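Local coordinates for Lin2722 protein (Listeria innocua, PDB 3DS8), which is of unknown function but belongs to an alpha/beta-hydrolase family and is probably a serine hydrolase, at residues P5-H10 with K78-A83; N140-D145 with K149-S154. All coordinates share one frame; numbering follows the deposited sequence.

In the fold
Contact 1 comes first along the chain and joins strand 6-9, an interior strand of the mixed sheet between 61-66 and 95-101, to helix 73-91, which packs on one face of that sheet. Contact 2 follows it in series and is local: the end of the short helix 139-142 meets the loop that leads to helix 156-163, beyond strand 123-130. The two lie on opposite sides of the chain's centre, their own centres 30 Å apart and their nearest atoms about 19 Å apart, so they do not touch. Both belong to the one alpha/beta-hydrolase fold. Contact 1 is part of its hydrophobic core, and contact 2 of a more peripheral connection between secondary-structure elements.

Contact 1. Residues P5-H10 with K78-A83; sequences PIILIH and KWLKIA
Leu80 is the residue of helix 73-91 that reaches strand 6-9 here, and it does so with both ends of its fork. Its CG stands opposite the backbone N (chi1 178°), which carries the fork out to the two isoleucines. Methyl CD1 takes the upstream side and meets the end of Ile7, with Leu80 CD1 3.7 Å from Ile7 CD1. The two side chains run past each other in opposite directions, so their ends overlap. The other methyl turns to the next inward-pointing residue of the strand, Leu80 CD2 lying 3.9 Å from Ile9 CD1, and here the side chains cross at a slant. Ile7 and Ile9 reach it by different routes: Ile7 extends CG1 away from its own backbone N (chi1 -169°), whereas Ile9 keeps CG1 beside the N. No hydrogen bond links the segments; all three side chains are buried and the contact is purely apolar. The backbones stay well apart, with Ile9 CA and Leu80 CA at 9.9 Å, the gap being bridged by side chains. One turn further along, Ala83 packs on Phe64 of the neighbouring strand 61-66, which also touches Ile7, so the helix spans more than one strand. On the strand's other face, Leu8 packs against helix 20-30. This is the layered helix-on-sheet core of the alpha/beta-hydrolase fold, and Ile9 also touches the probable nucleophile elbow, a GxSxG pattern that includes Ser102.

Contact 2. Residues N140-D145 with K149-S154; sequences NDNGMD and KKLPNS
Asp141 and Asn153 are joined by two hydrogen bonds, one through the backbone and one through the side chains. In the first, Asn153 N gives its hydrogen to Asp141 O at 3.2 Å. In the second, Asn153 ND2 donates to Asp141 OD1 over 3.1 Å. The side chains lie alongside each other and point the same way, but their flat groups are not coplanar: carboxylate and amide planes are 59° apart. The acceptor lies almost in the plane of the Asn153 amide; the donor comes to OD1 from above the carboxylate. Asn153 sends CG away from its backbone N (chi1 -178°), and this carries ND2 along the flank of Asp141.

Van der Waals packing is mostly the work of Pro152, whose ring lies against the carbonyl oxygens at the end of helix 139-142. Pro152 CB is 3.4 Å from Asn140 O, and Pro152 CD sits 3.2 Å from Asp141 O and 3.3 Å from Asn142 O. Just beyond, Gly143 turns the chain out of helical conformation with a positive phi of 75°, close to the ring. Leu151 lies beside Asn142, the two side chains pointing the same way, with Leu151 CD2 3.8 Å from Asn142 OD1.

The polar end of Asn142 is held from outside both segments, by Asp138 O at ND2 and by Asn135 ND2 at OD1; Asn135 ND2 also bonds Asn153 O. Asp141 O is thus engaged by a donor N-H and by ring carbons, and the paired bonds to Asn153 tie the helix end to the loop by backbone and side chain together. The N-H donated to OD1, coming from above the carboxylate, may modestly favour the charged form of Asp141.

Contact 1. Residues P5-H10 with K78-A83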
loop_
_atom_site.group_PDB
_atom_site.type_symbol
_atom_site.label_atom_id
_atom_site.label_comp_id
_atom_site.label_asym_id
_atom_site.label_seq_id
_atom_site.Cartn_x
_atom_site.Cartn_y
_atom_site.Cartn_z
ATOM N N PRO A 5 -13.352 -5.460 -1.000
ATOM C CA PRO A 5 -13.055 -4.446 0.002
ATOM C C PRO A 5 -11.779 -3.691 -0.305
ATOM O O PRO A 5 -10.921 -4.167 -1.063
ATOM C CB PRO A 5 -12.919 -5.236 1.309
ATOM C CG PRO A 5 -12.517 -6.581 0.871
ATOM C CD PRO A 5 -13.140 -6.819 -0.485
ATOM N N ILE A 6 -11.655 -2.552 0.337
ATOM C CA ILE A 6 -10.442 -1.750 0.263
ATOM C C ILE A 6 -9.896 -1.600 1.681
ATOM O O ILE A 6 -10.533 -0.973 2.522
ATOM C CB ILE A 6 -10.736 -0.369 -0.302
ATOM C CG1 ILE A 6 -11.395 -0.465 -1.704
ATOM C CG2 ILE A 6 -9.414 0.493 -0.214
ATOM C CD1 ILE A 6 -12.051 0.856 -2.129
ATOM N N ILE A 7 -8.753 -2.226 1.956
ATOM C CA ILE A 7 -8.102 -2.115 3.267
ATOM C C ILE A 7 -7.179 -0.885 3.285
ATOM O O ILE A 7 -6.333 -0.703 2.398
ATOM C CB ILE A 7 -7.369 -3.387 3.668
ATOM C CG1 ILE A 7 -6.930 -3.333 5.127
ATOM C CG2 ILE A 7 -6.125 -3.659 2.890
ATOM C CD1 ILE A 7 -6.724 -4.691 5.696
ATOM N N LEU A 8 -7.335 -0.054 4.300
ATOM C CA LEU A 8 -6.506 1.162 4.516
ATOM C C LEU A 8 -5.600 0.916 5.705
ATOM O O LEU A 8 -6.053 0.636 6.837
ATOM C CB LEU A 8 -7.362 2.393 4.792
ATOM C CG LEU A 8 -8.391 2.695 3.695
ATOM C CD1 LEU A 8 -9.239 3.946 4.120
ATOM C CD2 LEU A 8 -7.757 2.823 2.287
ATOM N N ILE A 9 -4.297 1.070 5.470
ATOM C CA ILE A 9 -3.282 0.781 6.492
ATOM C C ILE A 9 -2.384 1.998 6.728
ATOM O O ILE A 9 -1.783 2.515 5.784
ATOM C CB ILE A 9 -2.428 -0.450 6.173
ATOM C CG1 ILE A 9 -3.323 -1.655 5.917
ATOM C CG2 ILE A 9 -1.467 -0.715 7.326
ATOM C CD1 ILE A 9 -2.586 -2.956 5.713
ATOM N N HIS A 10 -2.307 2.399 7.988
ATOM C CA HIS A 10 -1.515 3.531 8.450
ATOM C C HIS A 10 0.006 3.267 8.379
ATOM O O HIS A 10 0.441 2.123 8.174
ATOM C CB HIS A 10 -1.939 3.901 9.886
ATOM C CG HIS A 10 -1.765 2.794 10.880
ATOM N ND1 HIS A 10 -0.551 2.507 11.467
ATOM C CD2 HIS A 10 -2.639 1.870 11.348
ATOM C CE1 HIS A 10 -0.706 1.490 12.306
ATOM N NE2 HIS A 10 -1.960 1.087 12.251
ATOM N N LYS A 78 2.453 -10.444 8.948
ATOM C CA LYS A 78 2.031 -11.665 9.666
ATOM C C LYS A 78 0.761 -11.449 10.477
ATOM O O LYS A 78 -0.138 -12.282 10.453
ATOM C CB LYS A 78 3.142 -12.143 10.602
ATOM C CG LYS A 78 4.377 -12.622 9.882
ATOM C CD LYS A 78 5.407 -13.145 10.884
ATOM C CE LYS A 78 6.807 -13.046 10.335
ATOM N NZ LYS A 78 6.904 -13.637 8.948
ATOM N N TRP A 79 0.670 -10.312 11.166
ATOM C CA TRP A 79 -0.528 -9.993 11.948
ATOM C C TRP A 79 -1.742 -9.689 11.054
ATOM O O TRP A 79 -2.879 -10.084 11.368
ATOM C CB TRP A 79 -0.263 -8.847 12.914
ATOM C CG TRP A 79 0.837 -9.129 13.850
ATOM C CD1 TRP A 79 1.254 -10.353 14.306
ATOM C CD2 TRP A 79 1.680 -8.160 14.466
ATOM N NE1 TRP A 79 2.349 -10.198 15.150
ATOM C CE2 TRP A 79 2.621 -8.859 15.265
ATOM C CE3 TRP A 79 1.746 -6.778 14.418
ATOM C CZ2 TRP A 79 3.596 -8.194 16.022
ATOM C CZ3 TRP A 79 2.734 -6.120 15.157
ATOM C CH2 TRP A 79 3.612 -6.819 15.967
ATOM N N LEU A 80 -1.492 -9.009 9.944
ATOM C CA LEU A 80 -2.529 -8.758 8.945
ATOM C C LEU A 80 -3.101 -10.072 8.410
ATOM O O LEU A 80 -4.323 -10.208 8.308
ATOM C CB LEU A 80 -1.964 -7.910 7.810
ATOM C CG LEU A 80 -2.875 -7.558 6.633
ATOM C CD1 LEU A 80 -4.054 -6.740 7.146
ATOM C CD2 LEU A 80 -2.078 -6.793 5.592
ATOM N N LYS A 81 -2.234 -11.029 8.072
ATOM C CA LYS A 81 -2.688 -12.357 7.616
ATOM C C LYS A 81 -3.646 -13.005 8.606
ATOM O O LYS A 81 -4.682 -13.517 8.241
ATOM C CB LYS A 81 -1.487 -13.300 7.376
ATOM C CG LYS A 81 -1.749 -14.840 7.465
ATOM C CD LYS A 81 -2.129 -15.371 6.162
ATOM C CE LYS A 81 -2.046 -16.907 6.090
ATOM N NZ LYS A 81 -1.983 -17.735 7.344
ATOM N N ILE A 82 -3.300 -12.958 9.885
ATOM C CA ILE A 82 -4.131 -13.563 10.923
ATOM C C ILE A 82 -5.515 -12.904 10.927
ATOM O O ILE A 82 -6.544 -13.583 10.971
ATOM C CB ILE A 82 -3.457 -13.462 12.312
ATOM C CG1 ILE A 82 -2.179 -14.337 12.335
ATOM C CG2 ILE A 82 -4.424 -13.861 13.429
ATOM C CD1 ILE A 82 -1.257 -14.068 13.540
ATOM N N ALA A 83 -5.521 -11.589 10.842
ATOM C CA ALA A 83 -6.763 -10.812 10.804
ATOM C C ALA A 83 -7.550 -11.028 9.499
ATOM O O ALA A 83 -8.802 -11.106 9.511
ATOM C CB ALA A 83 -6.450 -9.346 11.011
#

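Contact 2. Residues N140-D145 with K149-S154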
loop_
_atom_site.group_PDB
_atom_site.type_symbol
_atom_site.label_atom_id
_atom_site.label_comp_id
_atom_site.label_asym_id
_atom_site.label_seq_id
_atom_site.Cartn_x
_atom_site.Cartn_y
_atom_site.Cartn_z
ATOM N N ASN A 140 22.536 7.381 1.057
ATOM C CA ASN A 140 23.651 6.661 0.409
ATOM C C ASN A 140 23.264 5.365 -0.314
ATOM O O ASN A 140 23.928 5.001 -1.302
ATOM C CB ASN A 140 24.758 6.365 1.411
ATOM C CG ASN A 140 25.442 7.615 1.911
ATOM O OD1 ASN A 140 25.473 8.649 1.219
ATOM N ND2 ASN A 140 26.024 7.527 3.108
ATOM N N ASP A 141 22.220 4.679 0.150
ATOM C CA ASP A 141 21.758 3.442 -0.444
ATOM C C ASP A 141 20.881 3.728 -1.693
ATOM O O ASP A 141 20.614 2.828 -2.486
ATOM C CB ASP A 141 20.928 2.628 0.553
ATOM C CG ASP A 141 21.739 2.033 1.686
ATOM O OD1 ASP A 141 22.988 1.924 1.554
ATOM O OD2 ASP A 141 21.110 1.639 2.705
ATOM N N ASN A 142 20.385 4.956 -1.792
ATOM C CA ASN A 142 19.364 5.288 -2.781
ATOM C C ASN A 142 19.791 6.262 -3.866
ATOM O O ASN A 142 19.470 6.070 -5.057
ATOM C CB ASN A 142 18.121 5.756 -2.026
ATOM C CG ASN A 142 17.466 4.602 -1.284
ATOM O OD1 ASN A 142 16.916 3.710 -1.922
ATOM N ND2 ASN A 142 17.635 4.533 0.058
ATOM N N GLY A 143 20.489 7.317 -3.468
ATOM C CA GLY A 143 20.959 8.287 -4.440
ATOM C C GLY A 143 19.864 9.196 -4.975
ATOM O O GLY A 143 18.811 9.395 -4.337
HETATM N N MSE A 144 20.136 9.808 -6.132
HETATM C CA MSE A 144 19.274 10.863 -6.632
HETATM C C MSE A 144 18.868 10.691 -8.091
HETATM O O MSE A 144 18.291 11.622 -8.664
HETATM C CB MSE A 144 20.020 12.196 -6.516
HETATM C CG MSE A 144 20.486 12.503 -5.118
HETATM SE SE MSE A 144 21.395 14.211 -5.023
HETATM C CE MSE A 144 22.222 14.237 -6.823
ATOM N N ASP A 145 19.213 9.562 -8.709
ATOM C CA ASP A 145 18.963 9.359 -10.149
ATOM C C ASP A 145 17.574 8.783 -10.340
ATOM O O ASP A 145 17.362 7.586 -10.117
ATOM C CB ASP A 145 19.992 8.418 -10.731
ATOM C CG ASP A 145 19.773 8.153 -12.215
ATOM O OD1 ASP A 145 18.888 8.803 -12.829
ATOM O OD2 ASP A 145 20.491 7.270 -12.742
ATOM N N LYS A 149 18.030 2.185 -12.734
ATOM C CA LYS A 149 17.799 0.784 -13.096
ATOM C C LYS A 149 18.285 -0.151 -12.002
ATOM O O LYS A 149 17.996 -1.326 -12.059
ATOM C CB LYS A 149 18.583 0.413 -14.363
ATOM C CG LYS A 149 18.428 1.375 -15.539
ATOM C CD LYS A 149 17.119 1.195 -16.225
ATOM C CE LYS A 149 17.011 2.148 -17.443
ATOM N NZ LYS A 149 16.561 3.538 -17.037
ATOM N N LYS A 150 19.079 0.361 -11.057
ATOM C CA LYS A 150 19.573 -0.379 -9.898
ATOM C C LYS A 150 19.788 0.606 -8.758
ATOM O O LYS A 150 19.903 1.824 -8.975
ATOM C CB LYS A 150 20.899 -1.084 -10.175
ATOM C CG LYS A 150 21.983 -0.187 -10.653
ATOM C CD LYS A 150 23.382 -0.866 -10.599
ATOM C CE LYS A 150 23.671 -1.840 -11.745
ATOM N NZ LYS A 150 25.185 -1.975 -12.046
ATOM N N LEU A 151 19.863 0.088 -7.542
ATOM C CA LEU A 151 20.126 0.925 -6.374
ATOM C C LEU A 151 21.613 0.968 -6.063
ATOM O O LEU A 151 22.320 -0.027 -6.254
ATOM C CB LEU A 151 19.367 0.422 -5.154
ATOM C CG LEU A 151 17.845 0.359 -5.354
ATOM C CD1 LEU A 151 17.283 -0.705 -4.389
ATOM C CD2 LEU A 151 17.223 1.720 -5.123
ATOM N N PRO A 152 22.097 2.123 -5.578
ATOM C CA PRO A 152 23.449 2.193 -5.052
ATOM C C PRO A 152 23.792 1.059 -4.090
ATOM O O PRO A 152 24.885 0.491 -4.163
ATOM C CB PRO A 152 23.470 3.573 -4.365
ATOM C CG PRO A 152 22.585 4.407 -5.259
ATOM C CD PRO A 152 21.439 3.442 -5.564
ATOM N N ASN A 153 22.856 0.701 -3.206
ATOM C CA ASN A 153 23.021 -0.463 -2.331
ATOM C C ASN A 153 21.657 -0.979 -1.937
ATOM O O ASN A 153 20.824 -0.193 -1.503
ATOM C CB ASN A 153 23.789 -0.091 -1.084
ATOM C CG ASN A 153 24.024 -1.269 -0.168
ATOM O OD1 ASN A 153 24.539 -2.325 -0.599
ATOM N ND2 ASN A 153 23.643 -1.117 1.108
ATOM N N SER A 154 21.408 -2.272 -2.115
ATOM C CA SER A 154 20.127 -2.845 -1.693
ATOM C C SER A 154 20.217 -3.280 -0.261
ATOM O O SER A 154 21.153 -3.995 0.112
ATOM C CB SER A 154 19.732 -4.069 -2.532
ATOM O OG SER A 154 19.726 -3.714 -3.895
#